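Local structure of polyketide synthase type I (Bacillus amyloliquefaciens, 5KKU) at residues Asp40-Leu45 against Glu108-Gln113. The protein is a polyketide synthase whose N-terminal dehydratase domain, the part modelled here, probably removes water from carrier-bound intermediates of the difficidin assembly line. Residues are numbered along the deposited sequence; the frame is centred on the assembly and turned at random.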
loop_
_atom_site.group_PDB
_atom_site.type_symbol
_atom_site.label_atom_id
_atom_site.label_comp_id
_atom_site.label_asym_id
_atom_site.label_seq_id
_atom_site.Cartn_x
_atom_site.Cartn_y
_atom_site.Cartn_z
ATOM N N ASP A 40 -2.508 -0.491 7.076
ATOM C CA ASP A 40 -2.932 0.458 8.104
ATOM C C ASP A 40 -3.968 -0.156 9.004
ATOM O O ASP A 40 -3.963 0.023 10.167
ATOM C CB ASP A 40 -3.482 1.736 7.501
ATOM C CG ASP A 40 -4.161 2.634 8.508
ATOM O OD1 ASP A 40 -3.550 3.329 9.271
ATOM O OD2 ASP A 40 -5.352 2.601 8.544
ATOM N N MET A 41 -4.916 -0.864 8.442
ATOM C CA MET A 41 -5.974 -1.470 9.225
ATOM C C MET A 41 -5.416 -2.407 10.268
ATOM O O MET A 41 -5.851 -2.370 11.361
ATOM C CB MET A 41 -7.007 -2.130 8.306
ATOM C CG MET A 41 -8.052 -3.068 8.858
ATOM S SD MET A 41 -9.299 -3.556 7.670
ATOM C CE MET A 41 -9.756 -1.984 7.129
ATOM N N LEU A 42 -4.474 -3.239 9.883
ATOM C CA LEU A 42 -3.864 -4.188 10.778
ATOM C C LEU A 42 -3.148 -3.521 11.930
ATOM O O LEU A 42 -3.256 -3.940 13.018
ATOM C CB LEU A 42 -2.926 -5.117 10.052
ATOM C CG LEU A 42 -3.552 -6.421 9.640
ATOM C CD1 LEU A 42 -4.472 -6.232 8.479
ATOM C CD2 LEU A 42 -2.491 -7.426 9.321
ATOM N N TYR A 43 -2.446 -2.453 11.637
ATOM C CA TYR A 43 -1.764 -1.695 12.640
ATOM C C TYR A 43 -2.722 -1.002 13.604
ATOM O O TYR A 43 -2.430 -0.938 14.738
ATOM C CB TYR A 43 -0.809 -0.690 12.007
ATOM C CG TYR A 43 0.578 -1.215 11.787
ATOM C CD1 TYR A 43 1.491 -1.247 12.794
ATOM C CD2 TYR A 43 0.960 -1.713 10.566
ATOM C CE1 TYR A 43 2.743 -1.730 12.584
ATOM C CE2 TYR A 43 2.211 -2.189 10.352
ATOM C CZ TYR A 43 3.092 -2.169 11.368
ATOM O OH TYR A 43 4.304 -2.657 11.180
ATOM N N ARG A 44 -3.858 -0.509 13.131
ATOM C CA ARG A 44 -4.814 0.098 14.007
ATOM C C ARG A 44 -5.434 -0.931 14.931
ATOM O O ARG A 44 -5.609 -0.670 16.075
ATOM C CB ARG A 44 -5.928 0.816 13.273
ATOM C CG ARG A 44 -5.533 1.940 12.366
ATOM C CD ARG A 44 -6.738 2.665 11.808
ATOM N NE ARG A 44 -7.884 1.798 11.596
ATOM C CZ ARG A 44 -8.276 1.399 10.422
ATOM N NH1 ARG A 44 -7.618 1.784 9.380
ATOM N NH2 ARG A 44 -9.290 0.616 10.281
ATOM N N LEU A 45 -5.788 -2.086 14.390
ATOM C CA LEU A 45 -6.424 -3.164 15.120
ATOM C C LEU A 45 -5.483 -3.881 16.057
ATOM O O LEU A 45 -5.879 -4.237 17.111
ATOM C CB LEU A 45 -7.051 -4.179 14.178
ATOM C CG LEU A 45 -8.290 -3.737 13.434
ATOM C CD1 LEU A 45 -8.838 -4.835 12.603
ATOM C CD2 LEU A 45 -9.353 -3.232 14.359
ATOM N N GLU A 108 -11.788 -13.412 0.035
ATOM C CA GLU A 108 -10.559 -13.265 0.768
ATOM C C GLU A 108 -9.764 -12.108 0.190
ATOM O O GLU A 108 -9.565 -12.008 -0.989
ATOM C CB GLU A 108 -9.782 -14.534 0.758
ATOM C CG GLU A 108 -10.576 -15.706 1.217
ATOM C CD GLU A 108 -9.776 -16.957 1.357
ATOM O OE1 GLU A 108 -8.765 -17.127 0.700
ATOM O OE2 GLU A 108 -10.187 -17.788 2.144
ATOM N N ASN A 109 -9.350 -11.213 1.045
ATOM C CA ASN A 109 -8.694 -10.008 0.621
ATOM C C ASN A 109 -7.220 -9.965 0.890
ATOM O O ASN A 109 -6.494 -9.473 0.123
ATOM C CB ASN A 109 -9.415 -8.787 1.170
ATOM C CG ASN A 109 -10.862 -8.728 0.752
ATOM O OD1 ASN A 109 -11.742 -8.742 1.558
ATOM N ND2 ASN A 109 -11.084 -8.688 -0.506
ATOM N N MET A 110 -6.804 -10.579 1.969
ATOM C CA MET A 110 -5.435 -10.549 2.371
ATOM C C MET A 110 -5.071 -11.471 3.514
ATOM O O MET A 110 -5.867 -11.727 4.371
ATOM C CB MET A 110 -5.063 -9.141 2.715
ATOM C CG MET A 110 -3.622 -8.950 3.007
ATOM S SD MET A 110 -3.347 -7.541 4.013
ATOM C CE MET A 110 -2.874 -8.318 5.538
ATOM N N GLU A 111 -3.839 -11.949 3.507
ATOM C CA GLU A 111 -3.267 -12.710 4.589
ATOM C C GLU A 111 -1.850 -12.313 4.901
ATOM O O GLU A 111 -1.162 -11.876 4.082
ATOM C CB GLU A 111 -3.344 -14.193 4.319
ATOM C CG GLU A 111 -2.345 -14.702 3.324
ATOM C CD GLU A 111 -2.307 -16.199 3.246
ATOM O OE1 GLU A 111 -3.226 -16.763 2.667
ATOM O OE2 GLU A 111 -1.348 -16.789 3.743
ATOM N N CYS A 112 -1.447 -12.408 6.135
ATOM C CA CYS A 112 -0.066 -12.181 6.499
ATOM C C CYS A 112 0.268 -12.826 7.835
ATOM O O CYS A 112 -0.581 -13.362 8.464
ATOM C CB CYS A 112 0.253 -10.698 6.544
ATOM S SG CYS A 112 -0.568 -9.760 7.812
ATOM N N GLN A 113 1.485 -12.690 8.306
ATOM C CA GLN A 113 1.881 -13.157 9.607
ATOM C C GLN A 113 2.354 -12.010 10.444
ATOM O O GLN A 113 3.229 -11.296 10.078
ATOM C CB GLN A 113 2.974 -14.169 9.495
ATOM C CG GLN A 113 2.614 -15.361 8.705
ATOM C CD GLN A 113 1.832 -16.371 9.513
ATOM O OE1 GLN A 113 1.921 -16.450 10.735
ATOM N NE2 GLN A 113 1.053 -17.134 8.824
#
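Leu42 carries the helix side of this contact, setting its CD2 methyl against both Met110 and Cys112 on strand 107-116, while CD1 meets Met110 alone of the two. CD2 lies 3.4 Å from Cys112 SG, a close approach. Both CD1 and CD2 of Leu42 stand 3.9 Å from Met110 CE. Leu42 and Met110 reach each other tip to tip, the methionine's terminal methyl set against both branches of the leucine. Met110 leaves the strand with CG anti to the backbone N (chi1 -174°), and a bend at chi3 (109°) brings CE round to those branches. The backbones stay well apart: the nearest CA atoms, those of Leu42 and Cys112, are 9.8 Å from each other.

Around this apolar join, Val89 and Ile91 of strand 86-97 and Leu57 of strand 55-62 also pack on Leu42. A classic beta bulge, in which Asn109 and Met110 share Ile91 as their partner, interrupts the regular pairing at Met110.

Polar contacts keep to each segment's own surroundings. On the helix, Arg44 NH1 forms a salt bridge with Asp40 OD2 (2.5 Å), one turn back. Glu111 leaves the strand on the side away from the helix and forms a salt bridge with Lys63.

This belongs to the probable N-terminal hotdog fold, a curved antiparallel sheet wrapped round a central helix, here helix 37-49; with no hydrogen bond or salt bridge across it, the buried contact rests on apolar fit alone.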